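Long-range contacts in tRNA (guanine(26)-N(2))-dimethyltransferase (Pyrococcus horikoshii, PDB 2EJT), which probably transfers two methyl groups from S-adenosylmethionine to the N2 amine of the guanine at position 26 of many tRNAs: residues Asn35-Val40 and Gly62-Leu67; Ser56-Arg61 and Tyr84-Arg89; Tyr182-Leu187 and Thr197-Gly202; Phe321-Ala326 and Ser358-Lys363. One frame throughout, in Å; residues are numbered along the deposited sequence.

Interaction 1 (Asn35-Val40 and Gly62-Leu67). With SAM (S-adenosylmethionine), chain B.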
# COMPACT_ATOMS: atom_id res chain seq x y z
N ASN A 35 -9.51 1.47 2.86
CA ASN A 35 -8.30 0.68 2.72
C ASN A 35 -8.69 -0.80 2.76
O ASN A 35 -8.19 -1.60 1.97
CB ASN A 35 -7.32 0.99 3.86
CG ASN A 35 -6.09 0.09 3.87
OD1 ASN A 35 -6.19 -1.12 4.09
ND2 ASN A 35 -4.92 0.68 3.63
N ARG A 36 -9.60 -1.15 3.67
CA ARG A 36 -10.03 -2.53 3.78
C ARG A 36 -10.85 -2.97 2.56
O ARG A 36 -10.79 -4.13 2.16
CB ARG A 36 -10.81 -2.75 5.09
CG ARG A 36 -9.92 -2.65 6.33
CD ARG A 36 -10.68 -2.99 7.61
NE ARG A 36 -11.53 -1.91 8.11
CZ ARG A 36 -11.10 -0.90 8.86
NH1 ARG A 36 -11.95 0.04 9.26
NH2 ARG A 36 -9.82 -0.82 9.20
N ASP A 37 -11.60 -2.05 1.97
CA ASP A 37 -12.38 -2.38 0.77
C ASP A 37 -11.45 -2.75 -0.38
O ASP A 37 -11.73 -3.68 -1.14
CB ASP A 37 -13.26 -1.21 0.32
CG ASP A 37 -14.51 -1.04 1.16
OD1 ASP A 37 -15.11 -2.06 1.55
OD2 ASP A 37 -14.91 0.12 1.40
N ILE A 38 -10.36 -2.00 -0.53
CA ILE A 38 -9.40 -2.24 -1.61
C ILE A 38 -8.78 -3.62 -1.49
O ILE A 38 -8.61 -4.31 -2.48
CB ILE A 38 -8.27 -1.17 -1.63
CG1 ILE A 38 -8.87 0.24 -1.75
CG2 ILE A 38 -7.33 -1.42 -2.81
CD1 ILE A 38 -9.72 0.45 -2.98
N VAL A 39 -8.43 -4.02 -0.27
CA VAL A 39 -7.84 -5.33 -0.06
C VAL A 39 -8.86 -6.39 -0.47
O VAL A 39 -8.54 -7.34 -1.19
CB VAL A 39 -7.45 -5.58 1.42
CG1 VAL A 39 -6.51 -6.77 1.51
CG2 VAL A 39 -6.81 -4.34 2.01
N VAL A 40 -10.09 -6.23 0.01
CA VAL A 40 -11.16 -7.18 -0.32
C VAL A 40 -11.28 -7.36 -1.83
O VAL A 40 -11.35 -8.49 -2.32
CB VAL A 40 -12.51 -6.72 0.27
CG1 VAL A 40 -13.67 -7.44 -0.42
CG2 VAL A 40 -12.54 -7.03 1.77
N GLY A 62 -9.58 -9.23 9.09
CA GLY A 62 -9.65 -10.67 8.90
C GLY A 62 -11.07 -11.18 8.77
O GLY A 62 -11.34 -12.10 8.00
N ILE A 63 -11.99 -10.60 9.54
CA ILE A 63 -13.39 -11.02 9.48
C ILE A 63 -13.93 -10.75 8.08
O ILE A 63 -14.64 -11.58 7.51
CB ILE A 63 -14.25 -10.28 10.51
CG1 ILE A 63 -13.87 -10.73 11.92
CG2 ILE A 63 -15.73 -10.56 10.25
CD1 ILE A 63 -14.52 -9.93 13.03
N ARG A 64 -13.61 -9.59 7.52
CA ARG A 64 -14.07 -9.26 6.18
C ARG A 64 -13.37 -10.15 5.14
O ARG A 64 -13.95 -10.49 4.11
CB ARG A 64 -13.84 -7.78 5.88
CG ARG A 64 -14.71 -6.84 6.71
CD ARG A 64 -14.67 -5.43 6.16
NE ARG A 64 -15.13 -5.37 4.78
CZ ARG A 64 -14.99 -4.31 3.98
NH1 ARG A 64 -14.40 -3.20 4.42
NH2 ARG A 64 -15.42 -4.37 2.72
N PHE A 65 -12.12 -10.53 5.40
CA PHE A 65 -11.41 -11.41 4.48
C PHE A 65 -12.21 -12.71 4.38
O PHE A 65 -12.45 -13.24 3.28
CB PHE A 65 -10.01 -11.74 5.00
CG PHE A 65 -8.99 -10.64 4.78
CD1 PHE A 65 -7.73 -10.73 5.37
CD2 PHE A 65 -9.29 -9.54 3.99
CE1 PHE A 65 -6.78 -9.73 5.18
CE2 PHE A 65 -8.34 -8.53 3.79
CZ PHE A 65 -7.09 -8.63 4.39
N ALA A 66 -12.63 -13.22 5.53
CA ALA A 66 -13.39 -14.46 5.62
C ALA A 66 -14.79 -14.35 5.02
O ALA A 66 -15.24 -15.26 4.33
CB ALA A 66 -13.48 -14.91 7.08
N LEU A 67 -15.47 -13.23 5.27
CA LEU A 67 -16.82 -13.01 4.75
C LEU A 67 -16.93 -12.55 3.30
O LEU A 67 -17.86 -12.93 2.58
CB LEU A 67 -17.55 -11.98 5.61
CG LEU A 67 -17.94 -12.37 7.04
CD1 LEU A 67 -18.49 -11.15 7.76
CD2 LEU A 67 -18.96 -13.50 7.00
N SAM B . -5.68 -4.09 11.12
CA SAM B . -6.53 -3.07 11.38
C SAM B . -7.79 -2.63 10.88
O SAM B . -8.52 -2.24 11.89
OXT SAM B . -8.05 -2.65 9.65
CB SAM B . -5.72 -2.37 12.51
CG SAM B . -4.55 -2.19 13.45
SD SAM B . -4.02 -1.13 14.71
CE SAM B . -3.96 0.53 14.05
C5' SAM B . -2.52 -1.84 15.11
C4' SAM B . -2.55 -2.52 16.54
O4' SAM B . -1.37 -3.32 16.45
C3' SAM B . -3.26 -2.89 17.83
O3' SAM B . -4.53 -3.62 17.99
C2' SAM B . -2.17 -3.57 18.67
O2' SAM B . -2.19 -3.89 19.94
C1' SAM B . -1.00 -3.79 17.74
N9 SAM B . 0.47 -4.40 17.88
C8 SAM B . 1.53 -3.68 18.25
N7 SAM B . 2.59 -4.45 18.28
C5 SAM B . 2.24 -5.66 17.93
C6 SAM B . 2.94 -6.87 17.77
N6 SAM B . 4.25 -6.92 18.00
N1 SAM B . 2.27 -8.01 17.37
C2 SAM B . 0.92 -7.99 17.13
N3 SAM B . 0.23 -6.83 17.27
C4 SAM B . 0.85 -5.65 17.67
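The helices 33-46 and 60-68 flank the carboxylate end of the S-adenosylmethionine site, and R64 of the second helix reaches over to D37 of the first. The two segments run roughly parallel, their axes 34° apart and 10.2 Å apart at closest approach. The main bond is a salt bridge: R64 NH2 donates to D37 OD1 at 2.6 Å. It is nearly straight, and the oxygen lies in the guanidinium plane. The carboxylate is turned 76° from that plane. R64 NH1 adds only a weak second bond to the same oxygen. A bend at chi3 (59°) turns the R64 chain so that its end meets D37. One face of its guanidinium lies against V40 CG2, and NH1 packs against R36 CB at 3.7 Å. E8 pairs with both R36 NE and R64 NH1, so the two arginines share an anion. E68 pairs with R64 NE. A leucine in place of R64 would probably leave D37 without its positive mate and take one of its two arginines from E8. Beside this polar group, V39 CG1 touches F65 CE2 at 3.4 Å. The end of R36 reaches the cofactor. Its NH2 donates to SAM OXT at 2.6 Å, with the oxygen at the guanidinium edge. R36 is a predicted binding residue, and the bond seen here agrees. Helix 60-68 follows strand 50-53 and the cofactor loop, as in the first beta-alpha unit of the Rossmann-like class I methyltransferase fold.

Interaction 2 (Ser56-Arg61 and Tyr84-Arg89). With SAM (S-adenosylmethionine), chain B.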
# COMPACT_ATOMS: atom_id res chain seq x y z
N SER A 56 -4.66 -7.26 13.84
CA SER A 56 -6.08 -7.03 13.60
C SER A 56 -6.93 -6.18 14.55
O SER A 56 -8.05 -5.81 14.19
CB SER A 56 -6.78 -8.38 13.39
OG SER A 56 -6.32 -9.35 14.30
N ALA A 57 -6.41 -5.88 15.73
CA ALA A 57 -7.16 -5.06 16.70
C ALA A 57 -8.55 -5.64 16.99
O ALA A 57 -8.69 -6.56 17.79
CB ALA A 57 -7.28 -3.63 16.20
N THR A 58 -9.57 -5.11 16.33
CA THR A 58 -10.93 -5.61 16.54
C THR A 58 -11.18 -6.88 15.74
O THR A 58 -12.11 -7.64 16.03
CB THR A 58 -12.00 -4.57 16.11
OG1 THR A 58 -11.89 -4.34 14.70
CG2 THR A 58 -11.81 -3.25 16.85
N GLY A 59 -10.34 -7.10 14.74
CA GLY A 59 -10.47 -8.28 13.89
C GLY A 59 -11.23 -7.99 12.61
O GLY A 59 -11.41 -8.88 11.78
N ILE A 60 -11.67 -6.75 12.43
CA ILE A 60 -12.46 -6.36 11.26
C ILE A 60 -11.86 -6.74 9.90
O ILE A 60 -12.59 -7.19 9.01
CB ILE A 60 -12.75 -4.83 11.25
CG1 ILE A 60 -13.61 -4.46 10.04
CG2 ILE A 60 -11.44 -4.04 11.20
CD1 ILE A 60 -14.94 -5.16 10.00
N ARG A 61 -10.56 -6.57 9.74
CA ARG A 61 -9.92 -6.90 8.46
C ARG A 61 -10.05 -8.39 8.16
O ARG A 61 -10.57 -8.78 7.11
CB ARG A 61 -8.46 -6.47 8.48
CG ARG A 61 -7.77 -6.43 7.12
CD ARG A 61 -6.35 -5.87 7.24
NE ARG A 61 -6.35 -4.47 7.66
CZ ARG A 61 -6.23 -3.43 6.83
NH1 ARG A 61 -6.25 -2.20 7.31
NH2 ARG A 61 -6.07 -3.62 5.53
N TYR A 84 -7.46 -9.33 21.56
CA TYR A 84 -7.69 -10.76 21.39
C TYR A 84 -9.11 -11.15 21.81
O TYR A 84 -9.82 -11.81 21.05
CB TYR A 84 -6.67 -11.56 22.20
CG TYR A 84 -6.87 -13.06 22.13
CD1 TYR A 84 -6.79 -13.74 20.91
CD2 TYR A 84 -7.14 -13.80 23.27
CE1 TYR A 84 -6.98 -15.12 20.83
CE2 TYR A 84 -7.33 -15.19 23.21
CZ TYR A 84 -7.25 -15.84 21.98
OH TYR A 84 -7.44 -17.21 21.91
N GLU A 85 -9.51 -10.75 23.01
CA GLU A 85 -10.84 -11.08 23.50
C GLU A 85 -11.94 -10.51 22.59
O GLU A 85 -12.95 -11.17 22.34
CB GLU A 85 -11.01 -10.56 24.93
CG GLU A 85 -10.05 -11.19 25.93
CD GLU A 85 -10.36 -12.64 26.24
OE1 GLU A 85 -9.51 -13.31 26.86
OE2 GLU A 85 -11.46 -13.12 25.87
N LEU A 86 -11.73 -9.29 22.10
CA LEU A 86 -12.71 -8.67 21.22
C LEU A 86 -12.74 -9.41 19.89
O LEU A 86 -13.81 -9.58 19.29
CB LEU A 86 -12.36 -7.19 21.01
CG LEU A 86 -13.40 -6.34 20.28
CD1 LEU A 86 -14.74 -6.47 20.98
CD2 LEU A 86 -12.94 -4.89 20.24
N MET A 87 -11.58 -9.85 19.42
CA MET A 87 -11.48 -10.59 18.16
C MET A 87 -12.34 -11.86 18.21
O MET A 87 -13.09 -12.14 17.28
CB MET A 87 -10.02 -10.95 17.87
CG MET A 87 -9.24 -9.86 17.15
SD MET A 87 -7.45 -9.96 17.42
CE MET A 87 -7.05 -11.44 16.56
N LYS A 88 -12.23 -12.62 19.29
CA LYS A 88 -13.01 -13.84 19.42
C LYS A 88 -14.50 -13.53 19.43
O LYS A 88 -15.30 -14.25 18.83
CB LYS A 88 -12.64 -14.58 20.72
CG LYS A 88 -11.22 -15.12 20.76
CD LYS A 88 -10.97 -15.95 22.00
CE LYS A 88 -11.11 -15.12 23.27
NZ LYS A 88 -10.96 -15.97 24.48
N ARG A 89 -14.86 -12.45 20.12
CA ARG A 89 -16.26 -12.06 20.21
C ARG A 89 -16.84 -11.64 18.86
O ARG A 89 -17.91 -12.10 18.48
CB ARG A 89 -16.41 -10.92 21.22
CG ARG A 89 -17.85 -10.59 21.55
CD ARG A 89 -17.94 -9.72 22.79
NE ARG A 89 -19.32 -9.57 23.23
CZ ARG A 89 -19.69 -8.85 24.29
NH1 ARG A 89 -20.97 -8.76 24.62
NH2 ARG A 89 -18.77 -8.22 25.01
N SAM B . -5.68 -4.09 11.12
CA SAM B . -6.53 -3.07 11.38
C SAM B . -7.79 -2.63 10.88
O SAM B . -8.52 -2.24 11.89
OXT SAM B . -8.05 -2.65 9.65
CB SAM B . -5.72 -2.37 12.51
CG SAM B . -4.55 -2.19 13.45
SD SAM B . -4.02 -1.13 14.71
CE SAM B . -3.96 0.53 14.05
C5' SAM B . -2.52 -1.84 15.11
C4' SAM B . -2.55 -2.52 16.54
O4' SAM B . -1.37 -3.32 16.45
C3' SAM B . -3.26 -2.89 17.83
O3' SAM B . -4.53 -3.62 17.99
C2' SAM B . -2.17 -3.57 18.67
O2' SAM B . -2.19 -3.89 19.94
C1' SAM B . -1.00 -3.79 17.74
N9 SAM B . 0.47 -4.40 17.88
C8 SAM B . 1.53 -3.68 18.25
N7 SAM B . 2.59 -4.45 18.28
C5 SAM B . 2.24 -5.66 17.93
C6 SAM B . 2.94 -6.87 17.77
N6 SAM B . 4.25 -6.92 18.00
N1 SAM B . 2.27 -8.01 17.37
C2 SAM B . 0.92 -7.99 17.13
N3 SAM B . 0.23 -6.83 17.27
C4 SAM B . 0.85 -5.65 17.67
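M87 makes most of the packing contacts with the loop 56-59. Its CG lies 3.4 Å from A57 O, and its CE comes to 3.2 Å from S56 OG. The bend at chi3 (69°) carries the methyl round to the serine. Next to it, T58 CG2 and L86 CD2 meet at 3.9 Å, running alongside each other in one direction. G59 faces M87 at close range, with the two CA atoms 5.0 Å apart. A CB on G59 would press on M87 CG, and the backbone angles there also call for glycine.

Within the loop, hydrogen bonds hold the turn. S56 to G59 form a type II' turn, closed by G59 N to S56 O at 2.7 Å. G59 is the N-cap of helix 60-68. T58 OG1 weakly accepts from I60 N.

The remaining contacts are with the cofactor. R61 NE and NH1 make weak bonds to SAM OXT, the nearer being NH1 at 3.0 Å. A57 CB sits 3.3 Å from SAM O3', and A57 N bonds D78, which also holds the cofactor.

Between these two segments the fit is by packing alone. The polar link from loop to helix 81-94 comes just beyond, where T58 O accepts from N90 ND2. The loop's other polar groups serve its turn, N77, D78 and the cofactor.

Interaction 3 (Tyr182-Leu187 and Thr197-Gly202); sequences YLAVPL and TRILVG
I199 is the centre of the contact. Its CG2 methyl packs against Y182 CB at 3.7 Å and against A184 CB at 3.9 Å. The other branch ends in CD1, which lies 4.3 Å from P186 CB. With chi1 at -73°, CG2 stands anti to the backbone N, and the two branches spread along the passing chain. The Y182 side chain crosses I199 at about a right angle. Its CE1 atom comes within 4.4 Å of L200 CD2, a looser touch. All of this is apolar, and no hydrogen bond joins the two segments.

The segment 182-187 is the connection that leaves helix 175-182 and leads to helix 192-209. L183 breaks the helix with a positive phi. Helix 192-209 in turn lies on the large mixed sheet of the Rossmann-like fold: V201 rests on V217, A220 and A229 of its last two strands, and L200 also reaches A229.

Further out, R206 ties the connection to the helix by donating to three carbonyls, those of Y182, L183 and G202. Backbone bonds link V185 to G274 of strand 273-277. V276 of that strand packs on I199, and Y182 OH has a weak bond to S142 OG.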
# COMPACT_ATOMS: atom_id res chain seq x y z
N TYR A 182 13.55 3.51 6.87
CA TYR A 182 13.52 3.07 5.48
C TYR A 182 14.85 3.03 4.73
O TYR A 182 14.89 2.60 3.58
CB TYR A 182 12.51 3.94 4.73
CG TYR A 182 11.14 3.86 5.35
CD1 TYR A 182 10.32 2.75 5.14
CD2 TYR A 182 10.68 4.87 6.21
CE1 TYR A 182 9.08 2.64 5.79
CE2 TYR A 182 9.45 4.76 6.86
CZ TYR A 182 8.65 3.64 6.64
OH TYR A 182 7.45 3.50 7.29
N LEU A 183 15.93 3.47 5.38
CA LEU A 183 17.24 3.45 4.74
C LEU A 183 17.20 4.12 3.36
O LEU A 183 17.73 3.61 2.38
CB LEU A 183 17.73 2.01 4.62
CG LEU A 183 17.93 1.31 5.97
CD1 LEU A 183 18.34 -0.14 5.76
CD2 LEU A 183 19.02 2.05 6.76
N ALA A 184 16.57 5.29 3.32
CA ALA A 184 16.45 6.07 2.10
C ALA A 184 16.38 7.56 2.44
O ALA A 184 15.91 7.93 3.52
CB ALA A 184 15.19 5.66 1.34
N VAL A 185 16.87 8.40 1.53
CA VAL A 185 16.84 9.84 1.72
C VAL A 185 15.53 10.33 1.09
O VAL A 185 15.34 10.21 -0.13
CB VAL A 185 18.04 10.53 1.02
CG1 VAL A 185 17.95 12.03 1.19
CG2 VAL A 185 19.36 10.00 1.60
N PRO A 186 14.61 10.87 1.91
CA PRO A 186 13.32 11.37 1.43
C PRO A 186 13.35 12.74 0.75
O PRO A 186 14.21 13.57 1.05
CB PRO A 186 12.47 11.38 2.70
CG PRO A 186 13.48 11.86 3.72
CD PRO A 186 14.72 11.02 3.37
N LEU A 187 12.40 12.96 -0.14
CA LEU A 187 12.27 14.22 -0.87
C LEU A 187 10.99 14.95 -0.47
O LEU A 187 9.89 14.41 -0.62
CB LEU A 187 12.25 13.95 -2.38
CG LEU A 187 11.89 15.14 -3.29
CD1 LEU A 187 12.88 16.28 -3.09
CD2 LEU A 187 11.90 14.69 -4.74
N THR A 197 5.86 6.58 -1.53
CA THR A 197 5.31 5.30 -1.97
C THR A 197 6.42 4.45 -2.61
O THR A 197 6.49 3.24 -2.37
CB THR A 197 4.18 5.52 -3.03
OG1 THR A 197 3.13 6.30 -2.46
CG2 THR A 197 3.62 4.18 -3.49
N ARG A 198 7.27 5.08 -3.41
CA ARG A 198 8.36 4.37 -4.07
C ARG A 198 9.45 3.95 -3.08
O ARG A 198 10.19 3.00 -3.34
CB ARG A 198 8.95 5.21 -5.21
CG ARG A 198 8.03 5.27 -6.43
CD ARG A 198 8.60 6.14 -7.56
NE ARG A 198 7.64 6.23 -8.66
CZ ARG A 198 7.40 5.25 -9.54
NH1 ARG A 198 6.49 5.44 -10.49
NH2 ARG A 198 8.09 4.11 -9.49
N ILE A 199 9.55 4.66 -1.96
CA ILE A 199 10.53 4.32 -0.93
C ILE A 199 10.04 3.06 -0.22
O ILE A 199 10.81 2.15 0.07
CB ILE A 199 10.68 5.48 0.10
CG1 ILE A 199 11.45 6.64 -0.54
CG2 ILE A 199 11.39 4.99 1.37
CD1 ILE A 199 11.58 7.87 0.35
N LEU A 200 8.74 3.01 0.05
CA LEU A 200 8.13 1.86 0.71
C LEU A 200 8.34 0.61 -0.14
O LEU A 200 8.80 -0.42 0.35
CB LEU A 200 6.62 2.09 0.89
CG LEU A 200 5.89 1.56 2.13
CD1 LEU A 200 4.51 1.07 1.71
CD2 LEU A 200 6.67 0.44 2.80
N VAL A 201 7.99 0.71 -1.42
CA VAL A 201 8.13 -0.41 -2.34
C VAL A 201 9.60 -0.80 -2.46
O VAL A 201 9.94 -1.99 -2.47
CB VAL A 201 7.60 -0.06 -3.75
CG1 VAL A 201 7.88 -1.20 -4.73
CG2 VAL A 201 6.09 0.23 -3.68
N GLY A 202 10.47 0.20 -2.53
CA GLY A 202 11.89 -0.04 -2.64
C GLY A 202 12.51 -0.72 -1.43
O GLY A 202 13.45 -1.51 -1.58

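Interaction 4 (Phe321-Ala326 and Ser358-Lys363); sequences FYDTHA and SPTGIK
F321 starts the contact by laying its ring beside the strand 361-364. Its chi1 of 58° swings the ring against the glycine: CD1 is 3.7 Å from G361 CA, and CE1 touches S358 CB. A CB on G361 would clash with this ring. F321 CB also packs against K363 CG at 3.6 Å. The K363 amine lies at the ring edge and bonds I318 O, L320 O and E194.

Y322 pairs with I362 as an antiparallel hydrogen-bonded pair. Y322 N donates to I362 O at 3.0 Å and I362 N donates back to Y322 O at 2.8 Å. The Y322 ring meets F371 and F259. The order of helices and strands around this small sheet is consistent with a winged-helix fold.

D323 faces G361 as a non-hydrogen-bonded pair and is the N-cap of helix 324-331. Its OD1 accepts from A326 N at 2.8 Å, nearly straight (176°). Its OD2 accepts from S358 OG at 2.9 Å. T360 OG1 stands 3.0 Å from both D323 OD1 and D323 OD2 and bonds the carboxylate weakly. With an alanine here, helix 324-331 would probably lose its side-chain cap at A326 N, and the S358 hydroxyl its acceptor.

T324 N donates to T360 O at 2.9 Å. T324 OG1 makes a weak bond to the same carbonyl and lies beside I362 CD1. The D323 carboxylate thus serves the helix start and the loop before the strand together, so the two are fixed relative to each other by polar bonds as well as by strand pairing.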
# COMPACT_ATOMS: atom_id res chain seq x y z
N PHE A 321 5.89 13.06 -11.56
CA PHE A 321 4.97 13.89 -12.30
C PHE A 321 5.33 15.36 -12.14
O PHE A 321 6.26 15.71 -11.42
CB PHE A 321 3.54 13.65 -11.79
CG PHE A 321 3.37 13.92 -10.32
CD1 PHE A 321 3.03 15.20 -9.86
CD2 PHE A 321 3.55 12.90 -9.38
CE1 PHE A 321 2.86 15.45 -8.50
CE2 PHE A 321 3.38 13.15 -8.02
CZ PHE A 321 3.04 14.42 -7.57
N TYR A 322 4.59 16.22 -12.83
CA TYR A 322 4.82 17.65 -12.75
C TYR A 322 3.61 18.27 -12.08
O TYR A 322 2.47 18.09 -12.52
CB TYR A 322 5.02 18.25 -14.15
CG TYR A 322 6.22 17.68 -14.88
CD1 TYR A 322 7.51 17.84 -14.36
CD2 TYR A 322 6.06 16.94 -16.05
CE1 TYR A 322 8.61 17.27 -15.00
CE2 TYR A 322 7.16 16.36 -16.69
CZ TYR A 322 8.43 16.53 -16.16
OH TYR A 322 9.50 15.95 -16.79
N ASP A 323 3.85 18.96 -10.97
CA ASP A 323 2.79 19.60 -10.23
C ASP A 323 2.65 21.02 -10.76
O ASP A 323 3.55 21.85 -10.61
CB ASP A 323 3.11 19.60 -8.74
CG ASP A 323 1.97 20.12 -7.90
OD1 ASP A 323 1.70 21.34 -7.96
OD2 ASP A 323 1.33 19.31 -7.19
N THR A 324 1.51 21.29 -11.40
CA THR A 324 1.23 22.59 -12.00
C THR A 324 1.35 23.76 -11.03
O THR A 324 1.90 24.81 -11.37
CB THR A 324 -0.18 22.61 -12.62
OG1 THR A 324 -0.27 21.59 -13.62
CG2 THR A 324 -0.46 23.95 -13.25
N HIS A 325 0.83 23.59 -9.82
CA HIS A 325 0.88 24.65 -8.83
C HIS A 325 2.31 24.89 -8.33
O HIS A 325 2.80 26.01 -8.39
CB HIS A 325 -0.03 24.31 -7.65
CG HIS A 325 -0.18 25.44 -6.67
ND1 HIS A 325 -0.89 26.58 -6.97
CD2 HIS A 325 0.29 25.60 -5.42
CE1 HIS A 325 -0.84 27.41 -5.94
NE2 HIS A 325 -0.13 26.83 -4.98
N ALA A 326 2.96 23.83 -7.85
CA ALA A 326 4.32 23.94 -7.32
C ALA A 326 5.30 24.48 -8.34
O ALA A 326 6.10 25.37 -8.03
CB ALA A 326 4.79 22.57 -6.81
N SER A 358 -1.55 13.78 -6.26
CA SER A 358 -1.75 15.21 -6.07
C SER A 358 -2.90 15.71 -6.94
O SER A 358 -3.11 15.23 -8.05
CB SER A 358 -0.46 15.96 -6.43
OG SER A 358 -0.68 17.35 -6.52
N PRO A 359 -3.64 16.72 -6.45
CA PRO A 359 -4.77 17.29 -7.19
C PRO A 359 -4.35 18.14 -8.39
O PRO A 359 -5.09 18.27 -9.36
CB PRO A 359 -5.49 18.11 -6.12
CG PRO A 359 -4.36 18.58 -5.27
CD PRO A 359 -3.51 17.35 -5.13
N THR A 360 -3.15 18.70 -8.33
CA THR A 360 -2.62 19.53 -9.41
C THR A 360 -1.48 18.86 -10.16
O THR A 360 -0.77 19.50 -10.94
CB THR A 360 -2.12 20.88 -8.87
OG1 THR A 360 -1.25 20.65 -7.75
CG2 THR A 360 -3.29 21.76 -8.44
N GLY A 361 -1.30 17.56 -9.93
CA GLY A 361 -0.23 16.85 -10.61
C GLY A 361 -0.61 16.29 -11.97
O GLY A 361 -1.75 15.89 -12.21
N ILE A 362 0.36 16.26 -12.88
CA ILE A 362 0.13 15.72 -14.21
C ILE A 362 1.27 14.79 -14.60
O ILE A 362 2.43 15.20 -14.64
CB ILE A 362 0.05 16.83 -15.28
CG1 ILE A 362 -1.18 17.71 -15.04
CG2 ILE A 362 -0.03 16.20 -16.67
CD1 ILE A 362 -1.14 18.99 -15.86
N LYS A 363 0.93 13.53 -14.87
CA LYS A 363 1.91 12.55 -15.29
C LYS A 363 1.94 12.61 -16.81
O LYS A 363 0.89 12.57 -17.46
CB LYS A 363 1.52 11.15 -14.81
CG LYS A 363 1.75 10.96 -13.32
CD LYS A 363 1.48 9.53 -12.89
CE LYS A 363 2.07 9.25 -11.52
NZ LYS A 363 3.56 9.15 -11.54

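Overall arrangement
From the N terminus, interaction 1 comes first and closes a loop from helix 33-46 to helix 60-68 around strand 50-53. Interaction 2 starts inside that loop and ends beyond it, on helix 81-94, so the two cross along the chain. They share helix 60-68, both touch the cofactor and meet through N35 and R61. Interaction 3 follows in series. It closes the connection between helix 175-182 and helix 192-209, on the other side of the chain's centre. Interaction 4 comes last, in the C-terminal part, joining strand 322-323 to strand 361-364. Its centre is about 20 Å from that of interaction 3 and about 40 Å from that of interaction 2.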